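Local coordinates for proton-dependent oligopeptide transporter family protein (Xanthomonas campestris, PDB 6EI3) that probably carries small peptides across the membrane by coupling their movement to that of protons, as expected of a POT member of the major facilitator superfamily, at residues Q332-N335 with P336-V339; G151-F154 with A155-I159; H395-W398 with Q399-P402; F141-F144 with Y145-N149. One frame throughout, in Å; residues are numbered along the deposited sequence.

Interaction 1 of 4, residues Q332-N335 with P336-V339. With 78M ((2S)-2,3-dihydroxypropyl(7Z)-pentadec-7-enoate), chain K.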
# COMPACT_ATOMS: atom_id res chain seq x y z
N GLN A 332 -12.70 -10.62 5.02
CA GLN A 332 -12.10 -9.43 4.43
C GLN A 332 -13.14 -8.41 3.98
O GLN A 332 -12.82 -7.23 3.91
CB GLN A 332 -11.11 -9.79 3.30
CG GLN A 332 -9.84 -10.45 3.85
CD GLN A 332 -9.08 -11.12 2.74
OE1 GLN A 332 -8.15 -10.57 2.18
NE2 GLN A 332 -9.50 -12.31 2.35
N ALA A 333 -14.42 -8.84 3.79
CA ALA A 333 -15.51 -7.92 3.43
C ALA A 333 -15.79 -6.93 4.56
O ALA A 333 -16.40 -5.88 4.32
CB ALA A 333 -16.77 -8.70 3.11
N LEU A 334 -15.35 -7.26 5.79
CA LEU A 334 -15.58 -6.37 6.93
C LEU A 334 -14.82 -5.07 6.82
O LEU A 334 -15.30 -4.07 7.32
CB LEU A 334 -15.25 -7.04 8.27
CG LEU A 334 -16.18 -8.14 8.76
CD1 LEU A 334 -15.58 -8.78 10.00
CD2 LEU A 334 -17.57 -7.60 9.09
N ASN A 335 -13.65 -5.09 6.18
CA ASN A 335 -12.87 -3.88 6.05
C ASN A 335 -13.60 -2.77 5.25
O ASN A 335 -13.86 -1.72 5.85
CB ASN A 335 -11.48 -4.17 5.53
CG ASN A 335 -10.69 -2.93 5.30
OD1 ASN A 335 -10.34 -2.61 4.17
ND2 ASN A 335 -10.42 -2.18 6.36
N PRO A 336 -14.02 -2.98 3.97
CA PRO A 336 -14.75 -1.91 3.25
C PRO A 336 -16.10 -1.56 3.89
O PRO A 336 -16.49 -0.39 3.84
CB PRO A 336 -14.91 -2.47 1.84
CG PRO A 336 -14.85 -3.96 2.01
CD PRO A 336 -13.80 -4.14 3.07
N LEU A 337 -16.78 -2.53 4.54
CA LEU A 337 -18.04 -2.23 5.24
C LEU A 337 -17.75 -1.24 6.37
O LEU A 337 -18.47 -0.25 6.53
CB LEU A 337 -18.71 -3.50 5.82
CG LEU A 337 -19.91 -3.25 6.75
CD1 LEU A 337 -21.10 -2.69 6.00
CD2 LEU A 337 -20.30 -4.49 7.55
N LEU A 338 -16.69 -1.51 7.16
CA LEU A 338 -16.32 -0.67 8.29
C LEU A 338 -15.75 0.69 7.85
O LEU A 338 -15.97 1.68 8.54
CB LEU A 338 -15.39 -1.41 9.26
CG LEU A 338 -16.05 -2.47 10.13
CD1 LEU A 338 -15.02 -3.49 10.59
CD2 LEU A 338 -16.78 -1.85 11.32
N VAL A 339 -15.08 0.76 6.70
CA VAL A 339 -14.59 2.04 6.18
C VAL A 339 -15.85 2.91 5.88
O VAL A 339 -15.91 4.08 6.27
CB VAL A 339 -13.72 1.87 4.89
CG1 VAL A 339 -13.52 3.22 4.18
CG2 VAL A 339 -12.37 1.22 5.19
O21 78M K . -21.56 -16.80 16.95
C20 78M K . -22.84 -16.86 16.35
C18 78M K . -22.81 -16.28 14.96
O19 78M K . -22.38 -14.91 15.00
C17 78M K . -24.14 -16.38 14.25
O2 78M K . -23.81 -16.09 12.87
C1 78M K . -24.06 -17.02 11.93
O1 78M K . -24.73 -18.00 12.11
C2 78M K . -23.34 -16.69 10.66
C3 78M K . -21.88 -17.07 10.73
C4 78M K . -21.06 -16.51 9.59
C5 78M K . -19.60 -16.26 9.94
C6 78M K . -19.35 -15.05 10.86
C7 78M K . -19.63 -13.77 10.15
C8 78M K . -19.22 -12.57 10.48
C9 78M K . -19.52 -11.32 9.71
C10 78M K . -18.53 -11.11 8.56
C11 78M K . -18.97 -11.65 7.19
C12 78M K . -19.90 -10.74 6.40
C13 78M K . -19.28 -9.42 5.97
C15 78M K . -19.64 -7.13 5.00
C14 78M K . -20.28 -8.42 5.41

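Interaction 2 of 4, residues G151-F154 with A155-I159. With 78M ((2S)-2,3-dihydroxypropyl(7Z)-pentadec-7-enoate), chain K; 78M ((2S)-2,3-dihydroxypropyl(7Z)-pentadec-7-enoate), chain L.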
# COMPACT_ATOMS: atom_id res chain seq x y z
N GLY A 151 -17.00 -2.63 -4.48
CA GLY A 151 -16.28 -3.61 -5.29
C GLY A 151 -15.44 -4.57 -4.45
O GLY A 151 -15.46 -5.77 -4.68
N SER A 152 -14.72 -4.03 -3.44
CA SER A 152 -13.91 -4.79 -2.51
C SER A 152 -14.82 -5.67 -1.61
O SER A 152 -14.50 -6.83 -1.36
CB SER A 152 -13.06 -3.85 -1.64
OG SER A 152 -12.45 -4.55 -0.57
N LEU A 153 -15.92 -5.10 -1.12
CA LEU A 153 -16.87 -5.83 -0.27
C LEU A 153 -17.47 -7.03 -1.02
O LEU A 153 -17.46 -8.14 -0.49
CB LEU A 153 -17.99 -4.88 0.23
CG LEU A 153 -18.72 -5.28 1.53
CD1 LEU A 153 -19.42 -4.08 2.14
CD2 LEU A 153 -19.79 -6.30 1.28
N PHE A 154 -18.00 -6.79 -2.23
CA PHE A 154 -18.63 -7.85 -3.04
C PHE A 154 -17.61 -8.89 -3.48
O PHE A 154 -17.92 -10.08 -3.42
CB PHE A 154 -19.40 -7.27 -4.24
CG PHE A 154 -20.49 -6.27 -3.94
CD1 PHE A 154 -21.25 -6.37 -2.78
CD2 PHE A 154 -20.80 -5.25 -4.84
CE1 PHE A 154 -22.25 -5.43 -2.49
CE2 PHE A 154 -21.81 -4.33 -4.57
CZ PHE A 154 -22.53 -4.42 -3.40
N ALA A 155 -16.40 -8.45 -3.91
CA ALA A 155 -15.32 -9.36 -4.31
C ALA A 155 -14.95 -10.29 -3.16
O ALA A 155 -14.75 -11.47 -3.38
CB ALA A 155 -14.11 -8.57 -4.76
N SER A 156 -14.86 -9.75 -1.92
CA SER A 156 -14.52 -10.52 -0.73
C SER A 156 -15.61 -11.49 -0.32
O SER A 156 -15.31 -12.50 0.29
CB SER A 156 -14.23 -9.59 0.44
OG SER A 156 -13.03 -8.88 0.21
N LEU A 157 -16.88 -11.15 -0.59
CA LEU A 157 -17.95 -12.05 -0.24
C LEU A 157 -18.18 -13.13 -1.32
O LEU A 157 -18.54 -14.25 -0.98
CB LEU A 157 -19.25 -11.27 -0.01
CG LEU A 157 -19.39 -10.47 1.30
CD1 LEU A 157 -20.64 -9.63 1.26
CD2 LEU A 157 -19.45 -11.37 2.51
N LEU A 158 -17.98 -12.79 -2.61
CA LEU A 158 -18.29 -13.70 -3.72
C LEU A 158 -17.14 -14.65 -4.16
O LEU A 158 -17.36 -15.86 -4.26
CB LEU A 158 -18.80 -12.88 -4.93
CG LEU A 158 -19.01 -13.58 -6.28
CD1 LEU A 158 -20.16 -14.61 -6.22
CD2 LEU A 158 -19.33 -12.58 -7.37
N ILE A 159 -15.95 -14.09 -4.47
CA ILE A 159 -14.82 -14.85 -5.00
C ILE A 159 -14.38 -16.00 -4.05
O ILE A 159 -14.20 -17.10 -4.55
CB ILE A 159 -13.64 -13.93 -5.46
CG1 ILE A 159 -14.14 -12.83 -6.43
CG2 ILE A 159 -12.52 -14.75 -6.10
CD1 ILE A 159 -14.88 -13.37 -7.77
O21 78M K . -21.56 -16.80 16.95
C20 78M K . -22.84 -16.86 16.35
C18 78M K . -22.81 -16.28 14.96
O19 78M K . -22.38 -14.91 15.00
C17 78M K . -24.14 -16.38 14.25
O2 78M K . -23.81 -16.09 12.87
C1 78M K . -24.06 -17.02 11.93
O1 78M K . -24.73 -18.00 12.11
C2 78M K . -23.34 -16.69 10.66
C3 78M K . -21.88 -17.07 10.73
C4 78M K . -21.06 -16.51 9.59
C5 78M K . -19.60 -16.26 9.94
C6 78M K . -19.35 -15.05 10.86
C7 78M K . -19.63 -13.77 10.15
C8 78M K . -19.22 -12.57 10.48
C9 78M K . -19.52 -11.32 9.71
C10 78M K . -18.53 -11.11 8.56
C11 78M K . -18.97 -11.65 7.19
C12 78M K . -19.90 -10.74 6.40
C13 78M K . -19.28 -9.42 5.97
C15 78M K . -19.64 -7.13 5.00
C14 78M K . -20.28 -8.42 5.41
O21 78M L . -21.26 -29.05 -2.59
C20 78M L . -22.59 -28.53 -2.50
C18 78M L . -22.63 -27.32 -1.60
O19 78M L . -23.97 -27.04 -1.19
C17 78M L . -22.00 -26.09 -2.22
O2 78M L . -22.98 -25.40 -3.02
C1 78M L . -22.82 -25.38 -4.35
O1 78M L . -22.08 -26.12 -4.95
C2 78M L . -23.68 -24.32 -4.99
C3 78M L . -22.90 -23.21 -5.69
C4 78M L . -22.32 -22.18 -4.74
C5 78M L . -22.31 -20.75 -5.28
C6 78M L . -20.98 -20.29 -5.88
C7 78M L . -20.87 -18.79 -5.99
C8 78M L . -21.18 -18.02 -7.03
C9 78M L . -21.76 -18.44 -8.36
C10 78M L . -21.89 -17.31 -9.39
C11 78M L . -20.75 -17.24 -10.39
C12 78M L . -20.99 -16.36 -11.63
C13 78M L . -21.10 -14.86 -11.40
C15 78M L . -19.91 -12.67 -10.88
C14 78M L . -19.80 -14.17 -10.97
O HOH W 1 -12.58 -6.52 1.32

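Interaction 3 of 4, residues H395-W398 with Q399-P402. With 78M ((2S)-2,3-dihydroxypropyl(7Z)-pentadec-7-enoate), chain E; 78M ((2S)-2,3-dihydroxypropyl(7Z)-pentadec-7-enoate), chain K; 78M ((2S)-2,3-dihydroxypropyl(7Z)-pentadec-7-enoate), chain F.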
# COMPACT_ATOMS: atom_id res chain seq x y z
N HIS A 395 -15.15 -19.14 17.41
CA HIS A 395 -15.96 -18.89 16.22
C HIS A 395 -15.28 -17.77 15.45
O HIS A 395 -14.73 -16.84 16.06
CB HIS A 395 -17.39 -18.49 16.60
CG HIS A 395 -18.37 -18.53 15.46
ND1 HIS A 395 -18.44 -17.49 14.54
CD2 HIS A 395 -19.28 -19.47 15.13
CE1 HIS A 395 -19.37 -17.84 13.67
NE2 HIS A 395 -19.92 -19.02 13.99
N ILE A 396 -15.29 -17.85 14.11
CA ILE A 396 -14.66 -16.83 13.25
C ILE A 396 -15.22 -15.40 13.49
O ILE A 396 -14.51 -14.44 13.24
CB ILE A 396 -14.69 -17.25 11.76
CG1 ILE A 396 -13.67 -16.41 10.94
CG2 ILE A 396 -16.13 -17.22 11.18
CD1 ILE A 396 -13.26 -17.02 9.63
N ALA A 397 -16.47 -15.27 14.01
CA ALA A 397 -17.08 -13.96 14.33
C ALA A 397 -16.22 -13.17 15.32
O ALA A 397 -16.32 -11.95 15.36
CB ALA A 397 -18.49 -14.15 14.88
N TRP A 398 -15.33 -13.85 16.08
CA TRP A 398 -14.39 -13.17 16.98
C TRP A 398 -13.46 -12.23 16.20
O TRP A 398 -12.99 -11.24 16.77
CB TRP A 398 -13.54 -14.17 17.77
CG TRP A 398 -14.15 -14.57 19.08
CD1 TRP A 398 -14.71 -15.77 19.39
CD2 TRP A 398 -14.29 -13.74 20.24
NE1 TRP A 398 -15.13 -15.77 20.70
CE2 TRP A 398 -14.91 -14.53 21.24
CE3 TRP A 398 -13.99 -12.40 20.53
CZ2 TRP A 398 -15.21 -14.03 22.52
CZ3 TRP A 398 -14.26 -11.91 21.81
CH2 TRP A 398 -14.86 -12.73 22.78
N GLN A 399 -13.20 -12.51 14.89
CA GLN A 399 -12.34 -11.61 14.07
C GLN A 399 -12.98 -10.23 13.79
O GLN A 399 -12.26 -9.33 13.35
CB GLN A 399 -11.90 -12.26 12.75
CG GLN A 399 -11.00 -13.47 12.88
CD GLN A 399 -10.34 -13.82 11.57
OE1 GLN A 399 -10.95 -13.75 10.49
NE2 GLN A 399 -9.10 -14.29 11.66
N ILE A 400 -14.31 -10.05 14.06
CA ILE A 400 -15.01 -8.75 13.93
C ILE A 400 -14.29 -7.72 14.84
O ILE A 400 -14.10 -6.58 14.42
CB ILE A 400 -16.53 -8.85 14.32
CG1 ILE A 400 -17.35 -9.68 13.29
CG2 ILE A 400 -17.17 -7.43 14.50
CD1 ILE A 400 -18.80 -10.11 13.77
N LEU A 401 -13.92 -8.12 16.09
CA LEU A 401 -13.21 -7.25 17.05
C LEU A 401 -11.91 -6.69 16.45
O LEU A 401 -11.86 -5.47 16.26
CB LEU A 401 -12.99 -7.94 18.41
CG LEU A 401 -12.17 -7.17 19.47
CD1 LEU A 401 -12.89 -5.88 19.91
CD2 LEU A 401 -11.91 -8.06 20.68
N PRO A 402 -10.90 -7.49 16.02
CA PRO A 402 -9.73 -6.86 15.38
C PRO A 402 -10.04 -6.18 14.04
O PRO A 402 -9.36 -5.22 13.72
CB PRO A 402 -8.72 -8.01 15.24
CG PRO A 402 -9.55 -9.27 15.29
CD PRO A 402 -10.70 -8.95 16.20
O21 78M E . -20.26 -17.85 19.43
C20 78M E . -19.21 -17.05 19.96
C18 78M E . -19.44 -15.58 19.69
O19 78M E . -19.66 -15.38 18.29
C17 78M E . -18.27 -14.73 20.13
O2 78M E . -18.64 -13.33 20.05
C1 78M E . -18.21 -12.62 19.00
O1 78M E . -17.83 -13.11 17.97
C2 78M E . -18.24 -11.14 19.29
C3 78M E . -17.00 -10.41 18.76
C4 78M E . -16.83 -9.00 19.30
C5 78M E . -17.58 -7.91 18.53
C6 78M E . -17.06 -6.50 18.82
C7 78M E . -17.93 -5.42 18.24
C8 78M E . -17.54 -4.45 17.44
C9 78M E . -18.41 -3.36 16.88
C10 78M E . -19.04 -3.68 15.51
C11 78M E . -20.30 -4.55 15.56
C12 78M E . -21.61 -3.79 15.76
C13 78M E . -22.85 -4.64 15.54
C15 78M E . -25.37 -4.72 15.26
C14 78M E . -24.17 -3.87 15.60
O21 78M K . -21.56 -16.80 16.95
C20 78M K . -22.84 -16.86 16.35
C18 78M K . -22.81 -16.28 14.96
O19 78M K . -22.38 -14.91 15.00
C17 78M K . -24.14 -16.38 14.25
O2 78M K . -23.81 -16.09 12.87
C1 78M K . -24.06 -17.02 11.93
O1 78M K . -24.73 -18.00 12.11
C2 78M K . -23.34 -16.69 10.66
C3 78M K . -21.88 -17.07 10.73
C4 78M K . -21.06 -16.51 9.59
C5 78M K . -19.60 -16.26 9.94
C6 78M K . -19.35 -15.05 10.86
C7 78M K . -19.63 -13.77 10.15
C8 78M K . -19.22 -12.57 10.48
C9 78M K . -19.52 -11.32 9.71
C10 78M K . -18.53 -11.11 8.56
C11 78M K . -18.97 -11.65 7.19
C12 78M K . -19.90 -10.74 6.40
C13 78M K . -19.28 -9.42 5.97
C15 78M K . -19.64 -7.13 5.00
C14 78M K . -20.28 -8.42 5.41
O21 78M F . -12.96 -18.24 25.11
C20 78M F . -11.84 -17.37 24.95
C18 78M F . -12.13 -16.01 25.53
O19 78M F . -13.22 -15.39 24.85
C17 78M F . -10.92 -15.11 25.58
O2 78M F . -10.65 -14.55 24.27
C1 78M F . -11.00 -13.28 24.06
O1 78M F . -11.78 -12.67 24.75
C2 78M F . -10.30 -12.71 22.86
C3 78M F . -10.72 -11.28 22.51
C4 78M F . -9.57 -10.29 22.54
C5 78M F . -9.46 -9.46 23.81
C6 78M F . -8.19 -8.60 23.86
C7 78M F . -8.46 -7.13 23.91
C8 78M F . -8.61 -6.32 22.88
C9 78M F . -8.88 -4.85 22.92
C10 78M F . -10.26 -4.49 23.49
C11 78M F . -10.37 -3.07 24.03
C12 78M F . -10.70 -2.01 22.99
C13 78M F . -10.50 -0.58 23.49
C15 78M F . -10.69 1.88 23.01
C14 78M F . -10.93 0.48 22.50

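Interaction 4 of 4, residues F141-F144 with Y145-N149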
# COMPACT_ATOMS: atom_id res chain seq x y z
N PHE A 141 -14.36 11.53 -7.92
CA PHE A 141 -13.52 10.99 -6.84
C PHE A 141 -14.42 10.38 -5.75
O PHE A 141 -14.10 9.30 -5.23
CB PHE A 141 -12.58 12.05 -6.26
CG PHE A 141 -11.29 12.23 -7.02
CD1 PHE A 141 -10.33 11.22 -7.05
CD2 PHE A 141 -11.00 13.42 -7.66
CE1 PHE A 141 -9.11 11.40 -7.72
CE2 PHE A 141 -9.79 13.60 -8.33
CZ PHE A 141 -8.86 12.59 -8.37
N ASP A 142 -15.57 11.03 -5.47
CA ASP A 142 -16.59 10.53 -4.54
C ASP A 142 -17.17 9.19 -5.04
O ASP A 142 -17.29 8.26 -4.25
CB ASP A 142 -17.71 11.56 -4.33
CG ASP A 142 -17.31 12.78 -3.50
OD1 ASP A 142 -16.21 12.76 -2.91
OD2 ASP A 142 -18.11 13.74 -3.45
N ALA A 143 -17.45 9.07 -6.35
CA ALA A 143 -17.93 7.81 -6.95
C ALA A 143 -16.84 6.70 -6.83
O ALA A 143 -17.19 5.58 -6.48
CB ALA A 143 -18.31 8.02 -8.41
N PHE A 144 -15.54 7.05 -7.05
CA PHE A 144 -14.42 6.10 -6.91
C PHE A 144 -14.39 5.52 -5.49
O PHE A 144 -14.23 4.31 -5.33
CB PHE A 144 -13.07 6.77 -7.27
CG PHE A 144 -12.69 6.86 -8.75
CD1 PHE A 144 -13.66 6.78 -9.74
CD2 PHE A 144 -11.37 7.02 -9.13
CE1 PHE A 144 -13.31 6.85 -11.10
CE2 PHE A 144 -11.02 7.10 -10.48
CZ PHE A 144 -12.00 7.02 -11.46
N TYR A 145 -14.64 6.36 -4.46
CA TYR A 145 -14.70 5.90 -3.07
C TYR A 145 -15.75 4.80 -2.89
O TYR A 145 -15.44 3.74 -2.32
CB TYR A 145 -14.99 7.08 -2.12
CG TYR A 145 -15.39 6.68 -0.72
CD1 TYR A 145 -14.44 6.33 0.23
CD2 TYR A 145 -16.72 6.73 -0.32
CE1 TYR A 145 -14.80 5.97 1.52
CE2 TYR A 145 -17.10 6.37 0.97
CZ TYR A 145 -16.14 5.99 1.89
OH TYR A 145 -16.50 5.66 3.17
N TRP A 146 -16.98 5.03 -3.40
CA TRP A 146 -18.06 4.05 -3.29
C TRP A 146 -17.78 2.80 -4.14
O TRP A 146 -18.07 1.69 -3.69
CB TRP A 146 -19.43 4.67 -3.62
CG TRP A 146 -19.84 5.75 -2.66
CD1 TRP A 146 -19.88 7.10 -2.91
CD2 TRP A 146 -20.25 5.59 -1.30
NE1 TRP A 146 -20.25 7.78 -1.77
CE2 TRP A 146 -20.49 6.88 -0.77
CE3 TRP A 146 -20.43 4.46 -0.46
CZ2 TRP A 146 -20.94 7.08 0.54
CZ3 TRP A 146 -20.85 4.67 0.84
CH2 TRP A 146 -21.11 5.96 1.33
N ILE A 147 -17.19 2.99 -5.33
CA ILE A 147 -16.83 1.92 -6.26
C ILE A 147 -15.76 0.99 -5.66
O ILE A 147 -15.87 -0.23 -5.76
CB ILE A 147 -16.43 2.49 -7.64
CG1 ILE A 147 -17.67 2.99 -8.42
CG2 ILE A 147 -15.64 1.47 -8.45
CD1 ILE A 147 -17.38 4.12 -9.47
N ILE A 148 -14.72 1.57 -5.07
CA ILE A 148 -13.65 0.80 -4.45
C ILE A 148 -14.21 -0.03 -3.29
O ILE A 148 -13.97 -1.24 -3.25
CB ILE A 148 -12.47 1.71 -4.02
CG1 ILE A 148 -11.78 2.34 -5.26
CG2 ILE A 148 -11.44 0.91 -3.17
CD1 ILE A 148 -10.88 3.55 -4.98
N ASN A 149 -14.99 0.59 -2.40
CA ASN A 149 -15.51 -0.11 -1.22
C ASN A 149 -16.57 -1.14 -1.54
O ASN A 149 -16.46 -2.25 -1.01
CB ASN A 149 -15.97 0.87 -0.15
CG ASN A 149 -14.77 1.53 0.50
OD1 ASN A 149 -14.01 0.92 1.25
ND2 ASN A 149 -14.50 2.76 0.13

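Interaction 1 of 4, residues Q332-N335 with P336-V339
The side chains of N335 and P336 cross at about a right angle, the amide of one set against the pyrrolidine ring of the other. Along the ring's rim, CG and CD of P336 face the preceding turn, with P336 CD 3.3 Å from Q332 O and P336 CG 3.4 Å from A333 O; from helix 137-165, N149, S152 and L153 also pack against this ring. At the amide, N335 ND2 lies 4.1 Å from V339 CG2 and is hydrogen-bonded to E410 and T407 of helix 400-424. This is how a 3-10 turn runs into transmembrane helix 334-357, with a proline, which has no N-H to donate, placed near its start. The first i to i+4 bond, from L337 N to A333 O at 3.4 Å, is weak; the next, from L338 N to L334 O, is 2.9 Å. V339 N follows, reaching N335 O with a C=O...N angle of 164°. L334 and L337 face the lipid: L334 CD2 meets C10 of the bound monoacylglycerol of chain K at 3.7 Å. With CG anti to the backbone N (chi1 171°), L337 brings its CD2 within 3.7 Å of C15 at the end of that acyl chain.

Interaction 2 of 4, residues G151-F154 with A155-I159
One turn of transmembrane helix 137-165, in a fold of the major facilitator type, carries two unlike faces here: L153 and L157 meet on the lipid side, and S152 and S156 on a polar one. The two leucines lie side by side and point the same way. L153 CD2 and L157 CD1 are only 3.4 Å apart, tighter than usual for two methyl groups. The other methyl of L157 belongs to the lipid: CD2 is 4.0 Å from C12 of the monoacylglycerol of chain K, while L153 CD2 approaches C15 of the same chain at 3.8 Å. Further along, L158, with CG anti to its own N (chi1 172°), swings CD2 to 3.6 Å from C15 of a second lipid, chain L.

On the polar face, water 1 bridges the serines, 2.7 Å from S152 OG and 2.6 Å from S156 OG. S156 OG also lies close to S152 O, the carbonyl that takes the backbone N-H of S156, and it is hydrogen-bonded to N23. F16 and Y19 of helix 4-22 pack against A155, and P336 of helix 334-357 sits against S152 and L153. The i to i+4 backbone bonds run from A155 to L158, the shortest from L158 N to F154 O at 2.8 Å, and L157 N adds a weak one to F154 O.

A water bonded to both hydroxyls, and a direct bond from N23 to S156, give each of these buried hydroxyls at least one polar partner; which group donates to the water is left open.

Interaction 3 of 4, residues H395-W398 with Q399-P402
I396 O takes the N-H of Q399 at 2.9 Å and A397 O that of I400 at 3.1 Å, i to i+3 bonds of a 3-10 turn that leads into helix 400-424 and whose donors stand above the carbonyl planes rather than on a lone pair. The amide oxygen of Q399 comes within 3.8 Å of I396 CG1, the two side chains crossing obliquely, while its NE2 is held by W313 and Q316. A397 CB faces I400 CD1 at 4.2 Å. W398 projects among lipids: C17 of the monoacylglycerol of chain E lies 3.3 Å above one face of its indole, offset toward the rim, and C1 of chain F lies over the opposite face. H395 is turned, CG anti to the backbone N (chi1 -167°), so that A397 N, nearly in the ring plane, gives its hydrogen to ND1 at 3.0 Å. Over the centre of one face of this imidazole stands O21 of chain K, at 3.8 Å. Because ND1 accepts a backbone N-H from two residues on, in the first turn at the entry to helix 400-424, the ring is probably neutral, with its N-H on NE2.

Interaction 4 of 4, residues F141-F144 with Y145-N149
Y145, whose own N-H goes to F141 O across the contact, offers its carbonyl oxygen to two donors: N149 N at 3.2 Å and N149 ND2 at 2.8 Å, arriving from opposite faces of the carbonyl plane. The setting is a regular stretch of transmembrane helix 137-165, part of the major facilitator fold, and here an asparagine folds back to reinforce the i to i+4 bond made by its own backbone. In doing so it lays ND2 over one face of the Y145 ring, 3.4 Å above the plane and offset toward the rim. N149 OD1 is hydrogen-bonded to Q514, at the C-terminal end of the chain in what is probably a tag remnant.

The Y145 and W146 rings meet edge to face. Y145 CE2 stands over the centre of one face of the W146 indole, 3.7 Å above it, and W146 NE1 in turn lies at the edge of the phenol ring, in its plane. W146, its CG beside the backbone N (chi1 -63°), turns CD1 back along the helix to 3.1 Å from D142 O. That same oxygen accepts only a weak bond from W146 N, at 3.4 Å. D142 forms a salt bridge with K138 through OD1. On the flank facing helix 4-22, I147 rests near I8 and A12, and F144 and I148 near E11. A143 O takes I147 N at 2.8 Å, while A143 CB and I147 CD1 touch at 4.1 Å.

How the interactions relate
Along the chain the order is interaction 4, 2, 1, 3. Interactions 4 and 2 adjoin on helix 137-165, their centres about 15 Å apart; interaction 1 begins helix 334-357, and interaction 3 leads into helix 400-424. Interaction 1 is the meeting point: about 10, 13 and 14 Å between centres from interactions 2, 3 and 4, it touches all three, whereas interactions 3 and 4, about 27 Å between centres, do not meet. The lipid of chain K spans interactions 1, 2 and 3. Helices 137-165 and 334-357 are, by order, probably the fifth and eighth transmembrane helices, which in the major facilitator fold pack across the interface of two bundles that probably move during transport.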